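Local structure of ethylbenzene dehydrogenase alpha-subunit (Aromatoleum aromaticum, 2IVF) at residues W257-Y261 against G848-V852; H868-V873 against W921-Y926. The protein is the large subunit of a molybdenum enzyme of the molybdopterin oxidoreductase family, holding two pterin guanine dinucleotides, a molybdenum atom and an iron/sulfur cluster. One frame throughout, in Å; residues are numbered along the deposited sequence.

Contact 1 (W257-Y261 against G848-V852). With MGD (2-amino-5,6-dimercapto-7-methyl-3,7,8a,9-tetrahydro-8-oxa-1,3,9,10-tetraaza-anthracen-4-one guanosine dinucleotide), chain M.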
ATOM      1  N   TRP A 257      -0.977   6.718  -7.962  1.00 23.29           N
ATOM      2  CA  TRP A 257      -2.221   6.073  -7.534  1.00 21.38           C
ATOM      3  C   TRP A 257      -2.174   4.552  -7.358  1.00 22.18           C
ATOM      4  O   TRP A 257      -2.946   4.014  -6.549  1.00 22.03           O
ATOM      5  CB  TRP A 257      -3.331   6.413  -8.484  1.00 21.74           C
ATOM      6  CG  TRP A 257      -4.034   7.716  -8.230  1.00 21.19           C
ATOM      7  CD1 TRP A 257      -3.563   8.804  -7.535  1.00 23.14           C
ATOM      8  CD2 TRP A 257      -5.293   8.086  -8.738  1.00 23.96           C
ATOM      9  NE1 TRP A 257      -4.496   9.808  -7.541  1.00 23.18           N
ATOM     10  CE2 TRP A 257      -5.573   9.396  -8.284  1.00 21.54           C
ATOM     11  CE3 TRP A 257      -6.248   7.419  -9.472  1.00 22.19           C
ATOM     12  CZ2 TRP A 257      -6.781  10.047  -8.583  1.00 21.70           C
ATOM     13  CZ3 TRP A 257      -7.413   8.056  -9.767  1.00 23.82           C
ATOM     14  CH2 TRP A 257      -7.684   9.336  -9.315  1.00 23.27           C
ATOM     15  N   SER A 258      -1.374   3.842  -8.171  1.00 21.74           N
ATOM     16  CA  SER A 258      -1.222   2.399  -7.971  1.00 22.75           C
ATOM     17  C   SER A 258      -0.886   2.129  -6.512  1.00 23.67           C
ATOM     18  O   SER A 258      -1.459   1.276  -5.885  1.00 24.35           O
ATOM     19  CB  SER A 258      -0.112   1.844  -8.820  1.00 23.22           C
ATOM     20  OG  SER A 258       0.109   0.475  -8.528  1.00 24.59           O
ATOM     21  N   TYR A 259       0.078   2.861  -5.989  1.00 23.30           N
ATOM     22  CA  TYR A 259       0.422   2.769  -4.584  1.00 23.34           C
ATOM     23  C   TYR A 259      -0.571   3.484  -3.686  1.00 23.34           C
ATOM     24  O   TYR A 259      -0.987   2.963  -2.640  1.00 23.86           O
ATOM     25  CB  TYR A 259       1.782   3.414  -4.310  1.00 22.56           C
ATOM     26  CG  TYR A 259       2.975   2.558  -4.659  1.00 21.49           C
ATOM     27  CD1 TYR A 259       2.925   1.597  -5.676  1.00 24.75           C
ATOM     28  CD2 TYR A 259       4.160   2.733  -3.997  1.00 22.41           C
ATOM     29  CE1 TYR A 259       4.042   0.819  -5.961  1.00 25.06           C
ATOM     30  CE2 TYR A 259       5.282   1.961  -4.256  1.00 24.32           C
ATOM     31  CZ  TYR A 259       5.227   1.013  -5.240  1.00 23.94           C
ATOM     32  OH  TYR A 259       6.364   0.281  -5.492  1.00 24.13           O
ATOM     33  N   THR A 260      -0.944   4.685  -4.090  1.00 23.47           N
ATOM     34  CA  THR A 260      -1.508   5.652  -3.141  1.00 23.34           C
ATOM     35  C   THR A 260      -3.037   5.844  -3.164  1.00 23.07           C
ATOM     36  O   THR A 260      -3.590   6.476  -2.254  1.00 22.00           O
ATOM     37  CB  THR A 260      -0.798   7.018  -3.303  1.00 24.42           C
ATOM     38  OG1 THR A 260      -1.187   7.607  -4.546  1.00 24.36           O
ATOM     39  CG2 THR A 260       0.705   6.827  -3.217  1.00 24.89           C
ATOM     40  N   TYR A 261      -3.728   5.233  -4.121  1.00 22.91           N
ATOM     41  CA  TYR A 261      -5.201   5.321  -4.194  1.00 23.16           C
ATOM     42  C   TYR A 261      -5.783   4.070  -4.753  1.00 23.49           C
ATOM     43  O   TYR A 261      -6.582   4.104  -5.680  1.00 24.87           O
ATOM     44  CB  TYR A 261      -5.591   6.541  -5.051  1.00 23.77           C
ATOM     45  CG  TYR A 261      -6.990   7.108  -4.863  1.00 21.54           C
ATOM     46  CD1 TYR A 261      -7.815   6.740  -3.824  1.00 22.10           C
ATOM     47  CD2 TYR A 261      -7.442   8.087  -5.724  1.00 21.62           C
ATOM     48  CE1 TYR A 261      -9.065   7.319  -3.660  1.00 24.03           C
ATOM     49  CE2 TYR A 261      -8.659   8.661  -5.569  1.00 21.46           C
ATOM     50  CZ  TYR A 261      -9.462   8.308  -4.516  1.00 22.54           C
ATOM     51  OH  TYR A 261     -10.670   8.929  -4.387  1.00 24.41           O
ATOM     52  N   GLY A 848       7.976   8.336  -2.501  1.00 24.49           N
ATOM     53  CA  GLY A 848       6.549   8.123  -2.737  1.00 24.26           C
ATOM     54  C   GLY A 848       6.027   7.411  -1.521  1.00 23.92           C
ATOM     55  O   GLY A 848       6.787   6.826  -0.730  1.00 24.21           O
ATOM     56  N   HIS A 849       4.735   7.500  -1.322  1.00 22.85           N
ATOM     57  CA  HIS A 849       4.164   6.863  -0.199  1.00 23.51           C
ATOM     58  C   HIS A 849       4.110   5.382  -0.537  1.00 24.32           C
ATOM     59  O   HIS A 849       3.918   5.009  -1.676  1.00 25.96           O
ATOM     60  CB  HIS A 849       2.808   7.494   0.072  1.00 23.24           C
ATOM     61  CG  HIS A 849       2.936   8.801   0.804  1.00 23.08           C
ATOM     62  ND1 HIS A 849       2.107   9.170   1.838  1.00 23.11           N
ATOM     63  CD2 HIS A 849       3.914   9.729   0.759  1.00 22.88           C
ATOM     64  CE1 HIS A 849       2.531  10.313   2.357  1.00 24.19           C
ATOM     65  NE2 HIS A 849       3.615  10.692   1.699  1.00 25.32           N
ATOM     66  N   PRO A 850       4.353   4.553   0.447  1.00 24.34           N
ATOM     67  CA  PRO A 850       4.523   3.146   0.251  1.00 24.73           C
ATOM     68  C   PRO A 850       3.280   2.451  -0.242  1.00 24.17           C
ATOM     69  O   PRO A 850       2.186   2.682   0.253  1.00 23.16           O
ATOM     70  CB  PRO A 850       4.939   2.627   1.608  1.00 25.44           C
ATOM     71  CG  PRO A 850       4.561   3.681   2.563  1.00 25.91           C
ATOM     72  CD  PRO A 850       4.555   4.963   1.845  1.00 26.12           C
ATOM     73  N   ARG A 851       3.468   1.591  -1.216  1.00 23.52           N
ATOM     74  CA  ARG A 851       2.426   0.634  -1.543  1.00 22.96           C
ATOM     75  C   ARG A 851       2.121  -0.220  -0.321  1.00 22.34           C
ATOM     76  O   ARG A 851       0.946  -0.521  -0.038  1.00 21.98           O
ATOM     77  CB  ARG A 851       2.887  -0.306  -2.619  1.00 23.21           C
ATOM     78  CG  ARG A 851       1.940  -1.456  -2.779  1.00 21.15           C
ATOM     79  CD  ARG A 851       2.358  -2.363  -3.912  1.00 22.84           C
ATOM     80  NE  ARG A 851       1.983  -1.848  -5.187  1.00 21.93           N
ATOM     81  CZ  ARG A 851       2.621  -2.074  -6.318  1.00 21.76           C
ATOM     82  NH1 ARG A 851       3.813  -2.663  -6.347  1.00 22.48           N
ATOM     83  NH2 ARG A 851       2.125  -1.550  -7.415  1.00 22.23           N
ATOM     84  N   VAL A 852       3.163  -0.552   0.438  1.00 23.65           N
ATOM     85  CA  VAL A 852       3.105  -1.732   1.325  1.00 23.26           C
ATOM     86  C   VAL A 852       2.568  -1.421   2.733  1.00 23.81           C
ATOM     87  O   VAL A 852       2.448  -2.302   3.589  1.00 22.09           O
ATOM     88  CB  VAL A 852       4.484  -2.412   1.399  1.00 24.41           C
ATOM     89  CG1 VAL A 852       4.922  -2.854  -0.007  1.00 23.89           C
ATOM     90  CG2 VAL A 852       5.553  -1.439   1.993  1.00 22.16           C
TER
HETATM   91  PB  MGD M1986       3.617  10.363  -4.004  1.00 13.50           P
HETATM   92  O1B MGD M1986       3.477   8.985  -3.459  1.00 13.53           O
HETATM   93  O2B MGD M1986       4.675  11.193  -3.372  1.00 16.27           O
HETATM   94  O3B MGD M1986       2.306  11.238  -4.009  1.00 15.54           O
HETATM   95  O3A MGD M1986       0.509  10.040  -2.658  1.00 13.42           O
HETATM   96  PA  MGD M1986       0.735  10.822  -4.031  1.00 14.85           P
HETATM   97  O1A MGD M1986       0.397   9.867  -5.091  1.00 13.45           O
HETATM   98  O2A MGD M1986       0.035  12.093  -4.001  1.00 13.70           O
HETATM   99  O5' MGD M1986       3.924  10.292  -5.581  1.00 15.42           O
HETATM  100  C5' MGD M1986       5.008   9.475  -6.047  1.00 10.50           C
HETATM  101  C4' MGD M1986       5.318   9.800  -7.505  1.00 12.02           C
HETATM  102  O4' MGD M1986       5.873  11.104  -7.605  1.00 14.93           O
HETATM  103  C3' MGD M1986       6.481   8.889  -7.823  1.00 12.42           C
HETATM  104  O3' MGD M1986       5.937   7.701  -8.386  1.00 13.73           O
HETATM  105  C2' MGD M1986       7.282   9.706  -8.844  1.00 15.07           C
HETATM  106  O2' MGD M1986       7.231   9.061 -10.131  1.00 17.21           O
HETATM  107  C1' MGD M1986       6.565  11.066  -8.863  1.00 14.09           C
HETATM  108  N9  MGD M1986       7.578  12.148  -8.904  1.00 13.82           N
HETATM  109  C8  MGD M1986       8.607  12.360  -8.070  1.00 15.66           C
HETATM  110  N7  MGD M1986       9.271  13.471  -8.410  1.00 15.10           N
HETATM  111  C5  MGD M1986       8.621  13.980  -9.488  1.00 16.12           C
HETATM  112  C6  MGD M1986       8.791  15.067 -10.334  1.00 15.83           C
HETATM  113  O6  MGD M1986       9.710  15.891 -10.255  1.00 15.84           O
HETATM  114  N1  MGD M1986       7.857  15.238 -11.360  1.00 16.39           N
HETATM  115  C2  MGD M1986       6.780  14.375 -11.614  1.00 15.83           C
HETATM  116  N2  MGD M1986       5.924  14.622 -12.664  1.00 13.58           N
HETATM  117  N3  MGD M1986       6.622  13.346 -10.771  1.00 13.40           N
HETATM  118  C4  MGD M1986       7.521  13.136  -9.762  1.00 14.16           C
HETATM  119  C10 MGD M1986       0.757  10.638  -1.439  1.00 14.53           C
HETATM  120  C11 MGD M1986      -0.423  10.382  -0.534  1.00 13.30           C
HETATM  121  O11 MGD M1986      -0.588   9.027  -0.435  1.00 13.50           O
HETATM  122  C12 MGD M1986      -0.333  11.052   0.845  1.00 15.42           C
HETATM  123  S12 MGD M1986       0.436  12.617   1.069  1.00 15.44           S
HETATM  124  C13 MGD M1986      -0.871  10.420   1.938  1.00 14.58           C
HETATM  125  S13 MGD M1986      -0.793  11.190   3.485  1.00 14.84           S
HETATM  126  C14 MGD M1986      -1.498   9.074   1.807  1.00 16.59           C
HETATM  127  N15 MGD M1986      -0.479   8.086   2.263  1.00 14.50           N
HETATM  128  C16 MGD M1986      -0.454   6.773   1.757  1.00 14.22           C
HETATM  129  C17 MGD M1986       0.370   5.795   2.253  1.00 13.16           C
HETATM  130  O17 MGD M1986       1.175   6.030   3.185  1.00 15.69           O
HETATM  131  N18 MGD M1986       0.309   4.517   1.661  1.00 14.02           N
HETATM  132  C19 MGD M1986      -0.541   4.212   0.643  1.00 12.14           C
HETATM  133  N19 MGD M1986      -0.513   2.959   0.148  1.00 14.20           N
HETATM  134  N20 MGD M1986      -1.304   5.204   0.162  1.00 13.91           N
HETATM  135  C21 MGD M1986      -1.299   6.431   0.706  1.00 12.01           C
HETATM  136  N22 MGD M1986      -2.114   7.435   0.192  1.00 14.92           N
HETATM  137  C23 MGD M1986      -1.796   8.829   0.301  1.00 14.40           C
HETATM  138  O   HOH W   1      -0.757  -1.276  -5.772  1.00 15.03           O
HETATM  139  O   HOH W   2      -1.260   0.101  -2.499  1.00 17.90           O
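R851 lays its side chain across one face of the Y259 ring, the two crossing at about a right angle, and meets it at both ends, with CB and with the guanidinium. R851 CB stands 3.4 Å from the centroid of the Y259 ring, almost on the ring normal, a CH-pi contact. The chain then leaves with CG anti to its backbone N (chi1 169°) and bends at chi3, which turns the face of the guanidinium toward the ring rim, with Y259 CE1 over its centre, 3.2 Å from R851 CZ; the two planes are 51° apart. In the guanidinium plane, R851 NH2 donates to S258 OG at 3.1 Å, with a bent N-H...O angle of 142°. A water accepts from R851 NE and donates to S258 O, tying the same side chain to the helix backbone.

Helix 257-260 belongs to the molybdopterin oxidoreductase family region and the loop 848-852 to the dinucleotide-binding region, and MGD lies between them. Its amino group N19 donates to Y259 O at 2.8 Å and weakly to P850 O, so one nitrogen joins both segments; N22 donates to T260 O. At the diphosphate, T260 OG1 gives its proton to MGD O1A at 2.8 Å, while H849 N binds MGD O1B at 2.9 Å in a nearly straight bond. The H849 ring lies beside the pterin, one face under MGD C10, and its NE2 is hydrogen-bonded to N15 of MD1.

Farther out, D133 and E132 of the beta-subunit form salt bridges with R851 NH1, and D133 also bonds Y259 OH.

Contact 2 (H868-V873 against W921-Y926)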
ATOM      1  N   HIS A 868       6.430  -8.058   0.354  1.00 23.80           N
ATOM      2  CA  HIS A 868       7.556  -7.358  -0.243  1.00 23.62           C
ATOM      3  C   HIS A 868       8.868  -7.878   0.332  1.00 23.91           C
ATOM      4  O   HIS A 868       8.881  -8.930   0.952  1.00 24.49           O
ATOM      5  CB  HIS A 868       7.401  -5.851  -0.138  1.00 23.73           C
ATOM      6  CG  HIS A 868       7.242  -5.330   1.263  1.00 24.22           C
ATOM      7  ND1 HIS A 868       8.307  -4.897   2.035  1.00 22.27           N
ATOM      8  CD2 HIS A 868       6.140  -5.151   2.012  1.00 23.40           C
ATOM      9  CE1 HIS A 868       7.856  -4.487   3.205  1.00 27.08           C
ATOM     10  NE2 HIS A 868       6.540  -4.609   3.211  1.00 23.92           N
ATOM     11  N   ARG A 869       9.975  -7.177   0.115  1.00 23.11           N
ATOM     12  CA  ARG A 869      11.278  -7.677   0.606  1.00 23.08           C
ATOM     13  C   ARG A 869      11.453  -7.516   2.126  1.00 23.71           C
ATOM     14  O   ARG A 869      12.422  -8.003   2.683  1.00 22.63           O
ATOM     15  CB  ARG A 869      12.429  -7.009  -0.121  1.00 22.43           C
ATOM     16  CG  ARG A 869      12.455  -7.143  -1.649  1.00 20.78           C
ATOM     17  CD  ARG A 869      13.849  -6.863  -2.163  1.00 21.44           C
ATOM     18  NE  ARG A 869      13.911  -6.975  -3.609  1.00 21.74           N
ATOM     19  CZ  ARG A 869      14.944  -6.619  -4.346  1.00 24.16           C
ATOM     20  NH1 ARG A 869      16.071  -6.174  -3.777  1.00 21.93           N
ATOM     21  NH2 ARG A 869      14.864  -6.735  -5.670  1.00 24.47           N
ATOM     22  N   GLY A 870      10.512  -6.822   2.768  1.00 24.32           N
ATOM     23  CA  GLY A 870      10.408  -6.777   4.248  1.00 24.34           C
ATOM     24  C   GLY A 870      11.371  -5.803   4.873  1.00 24.25           C
ATOM     25  O   GLY A 870      11.619  -5.845   6.071  1.00 25.70           O
ATOM     26  N   GLN A 871      11.929  -4.928   4.051  1.00 24.43           N
ATOM     27  CA  GLN A 871      13.012  -4.037   4.474  1.00 24.71           C
ATOM     28  C   GLN A 871      13.105  -2.847   3.540  1.00 24.40           C
ATOM     29  O   GLN A 871      12.550  -2.891   2.442  1.00 26.15           O
ATOM     30  CB  GLN A 871      14.357  -4.802   4.434  1.00 24.60           C
ATOM     31  CG  GLN A 871      14.702  -5.280   3.078  1.00 25.28           C
ATOM     32  CD  GLN A 871      15.704  -6.380   3.121  1.00 26.22           C
ATOM     33  OE1 GLN A 871      15.368  -7.553   2.978  1.00 28.51           O
ATOM     34  NE2 GLN A 871      16.926  -6.023   3.398  1.00 24.14           N
ATOM     35  N   PRO A 872      13.831  -1.797   3.952  1.00 24.24           N
ATOM     36  CA  PRO A 872      14.017  -0.681   3.064  1.00 23.42           C
ATOM     37  C   PRO A 872      14.740  -1.053   1.772  1.00 23.32           C
ATOM     38  O   PRO A 872      15.674  -1.872   1.789  1.00 22.34           O
ATOM     39  CB  PRO A 872      14.847   0.286   3.902  1.00 23.92           C
ATOM     40  CG  PRO A 872      14.436  -0.021   5.348  1.00 24.12           C
ATOM     41  CD  PRO A 872      14.457  -1.531   5.260  1.00 24.56           C
ATOM     42  N   VAL A 873      14.289  -0.459   0.668  1.00 23.65           N
ATOM     43  CA  VAL A 873      14.812  -0.732  -0.682  1.00 22.19           C
ATOM     44  C   VAL A 873      15.011   0.575  -1.421  1.00 22.88           C
ATOM     45  O   VAL A 873      14.145   1.463  -1.354  1.00 23.87           O
ATOM     46  CB  VAL A 873      13.836  -1.629  -1.469  1.00 22.30           C
ATOM     47  CG1 VAL A 873      14.268  -1.819  -2.936  1.00 23.05           C
ATOM     48  CG2 VAL A 873      13.772  -3.039  -0.817  1.00 22.20           C
ATOM     49  N   TRP A 921      10.276   4.359   4.601  1.00 24.00           N
ATOM     50  CA  TRP A 921      10.312   3.257   5.546  1.00 24.72           C
ATOM     51  C   TRP A 921      10.467   3.847   6.939  1.00 25.10           C
ATOM     52  O   TRP A 921      10.924   5.008   7.088  1.00 24.73           O
ATOM     53  CB  TRP A 921      11.522   2.355   5.244  1.00 24.25           C
ATOM     54  CG  TRP A 921      11.442   1.774   3.857  1.00 23.72           C
ATOM     55  CD1 TRP A 921      12.063   2.240   2.742  1.00 21.39           C
ATOM     56  CD2 TRP A 921      10.637   0.671   3.440  1.00 22.64           C
ATOM     57  NE1 TRP A 921      11.749   1.452   1.639  1.00 22.72           N
ATOM     58  CE2 TRP A 921      10.876   0.476   2.049  1.00 23.87           C
ATOM     59  CE3 TRP A 921       9.816  -0.225   4.113  1.00 23.61           C
ATOM     60  CZ2 TRP A 921      10.245  -0.519   1.314  1.00 23.72           C
ATOM     61  CZ3 TRP A 921       9.198  -1.201   3.393  1.00 23.55           C
ATOM     62  CH2 TRP A 921       9.400  -1.347   2.012  1.00 22.97           C
ATOM     63  N   ASP A 922      10.106   3.081   7.965  1.00 24.15           N
ATOM     64  CA  ASP A 922      10.313   3.578   9.312  1.00 24.55           C
ATOM     65  C   ASP A 922      11.779   3.498   9.610  1.00 23.89           C
ATOM     66  O   ASP A 922      12.460   2.612   9.113  1.00 23.76           O
ATOM     67  CB  ASP A 922       9.490   2.772  10.313  1.00 24.24           C
ATOM     68  CG  ASP A 922       9.171   3.540  11.582  1.00 24.65           C
ATOM     69  OD1 ASP A 922       9.783   4.611  11.868  1.00 24.52           O
ATOM     70  OD2 ASP A 922       8.323   2.982  12.328  1.00 24.18           O
ATOM     71  N   ALA A 923      12.274   4.409  10.446  1.00 23.64           N
ATOM     72  CA  ALA A 923      13.722   4.547  10.665  1.00 23.83           C
ATOM     73  C   ALA A 923      14.425   3.321  11.256  1.00 24.60           C
ATOM     74  O   ALA A 923      15.570   3.037  10.893  1.00 24.32           O
ATOM     75  CB  ALA A 923      14.030   5.768  11.481  1.00 22.86           C
ATOM     76  N   HIS A 924      13.747   2.575  12.136  1.00 23.90           N
ATOM     77  CA  HIS A 924      14.375   1.409  12.762  1.00 24.02           C
ATOM     78  C   HIS A 924      14.287   0.157  11.875  1.00 24.40           C
ATOM     79  O   HIS A 924      14.583  -0.994  12.311  1.00 24.02           O
ATOM     80  CB  HIS A 924      13.875   1.185  14.193  1.00 24.14           C
ATOM     81  CG  HIS A 924      12.392   1.033  14.335  1.00 24.44           C
ATOM     82  ND1 HIS A 924      11.507   1.222  13.294  1.00 22.16           N
ATOM     83  CD2 HIS A 924      11.638   0.753  15.426  1.00 24.33           C
ATOM     84  CE1 HIS A 924      10.277   1.034  13.734  1.00 25.40           C
ATOM     85  NE2 HIS A 924      10.329   0.746  15.021  1.00 21.39           N
ATOM     86  N   GLN A 925      13.880   0.359  10.620  1.00 23.86           N
ATOM     87  CA  GLN A 925      14.041  -0.676   9.588  1.00 24.51           C
ATOM     88  C   GLN A 925      15.389  -0.589   8.865  1.00 23.99           C
ATOM     89  O   GLN A 925      15.717  -1.440   8.009  1.00 23.23           O
ATOM     90  CB  GLN A 925      12.942  -0.579   8.536  1.00 23.64           C
ATOM     91  CG  GLN A 925      11.539  -0.698   9.081  1.00 25.06           C
ATOM     92  CD  GLN A 925      10.516  -0.719   7.981  1.00 26.01           C
ATOM     93  OE1 GLN A 925       9.852   0.311   7.688  1.00 27.57           O
ATOM     94  NE2 GLN A 925      10.365  -1.877   7.364  1.00 25.42           N
ATOM     95  N   TYR A 926      16.190   0.414   9.222  1.00 24.75           N
ATOM     96  CA  TYR A 926      17.454   0.634   8.596  1.00 25.67           C
ATOM     97  C   TYR A 926      18.596   0.370   9.549  1.00 25.63           C
ATOM     98  O   TYR A 926      18.508   0.627  10.761  1.00 22.64           O
ATOM     99  CB  TYR A 926      17.654   2.102   8.213  1.00 25.64           C
ATOM    100  CG  TYR A 926      16.752   2.685   7.162  1.00 25.93           C
ATOM    101  CD1 TYR A 926      15.446   3.088   7.485  1.00 26.74           C
ATOM    102  CD2 TYR A 926      17.220   2.935   5.887  1.00 25.15           C
ATOM    103  CE1 TYR A 926      14.634   3.676   6.554  1.00 24.59           C
ATOM    104  CE2 TYR A 926      16.405   3.510   4.935  1.00 24.96           C
ATOM    105  CZ  TYR A 926      15.149   3.924   5.279  1.00 26.62           C
ATOM    106  OH  TYR A 926      14.365   4.537   4.342  1.00 27.23           O
TER
HETATM  107  O   HOH W   3      12.357  -3.888   7.744  1.00 20.17           O
HETATM  108  O   HOH W   4      11.429   1.850  -1.430  1.00 15.93           O
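W921 reaches toward the 868-873 loop, and its indole lies against P872. Its CB touches the proline ring at CG, 3.8 Å away. CG is set anti to the carbonyl carbon (chi1 -61°), and from there the five-membered ring receives P872 CA over its face, 3.4 Å from the centroid and 6° off the normal, while CD1 meets P872 CB. NE1 donates to a water that in turn donates to V873 O, bridging indole and backbone. Farther along, CZ2 and CH2 lie beneath Q871 O, on the same face as P872 CA, and the far corner, CZ3, meets H868 CE1 at 3.6 Å, the imidazole tilted 45° from the indole.

P872 meets a second aromatic ring on an adjacent side, its CG 3.8 Å from the centroid of the Y926 ring, close to the ring normal. Q925 packs its CB on P872 CG, and its extended chain carries NE2 to a second water that donates to G870 O. Q925 OE1 accepts from D922 N at 2.8 Å, which fixes the amide against its own turn. These two loops, one leading into strand 873-877 and the other following strand 915-917, pack together within the molybdopterin dinucleotide-binding domain, of the double-psi beta-barrel clan.

Contact 1 and contact 2 have centres about 15 Å apart and touch directly: V852, the last residue of 848-852, packs its CB against H868 CD2 at 3.3 Å and its CG2 against W921 CH2 at 3.8 Å. The loop that binds MGD is thus backed by both segments of contact 2. Their distances from the bound groups differ. In contact 1 the H849 side chain is about 4 Å from the molybdenum atom and about 3 Å from MD1; in contact 2 the Y926 side chain is about 8 Å from MD1 and the H868 side chain about 11 Å from MGD. E132 of the beta-subunit meets both, at R851 and at H868.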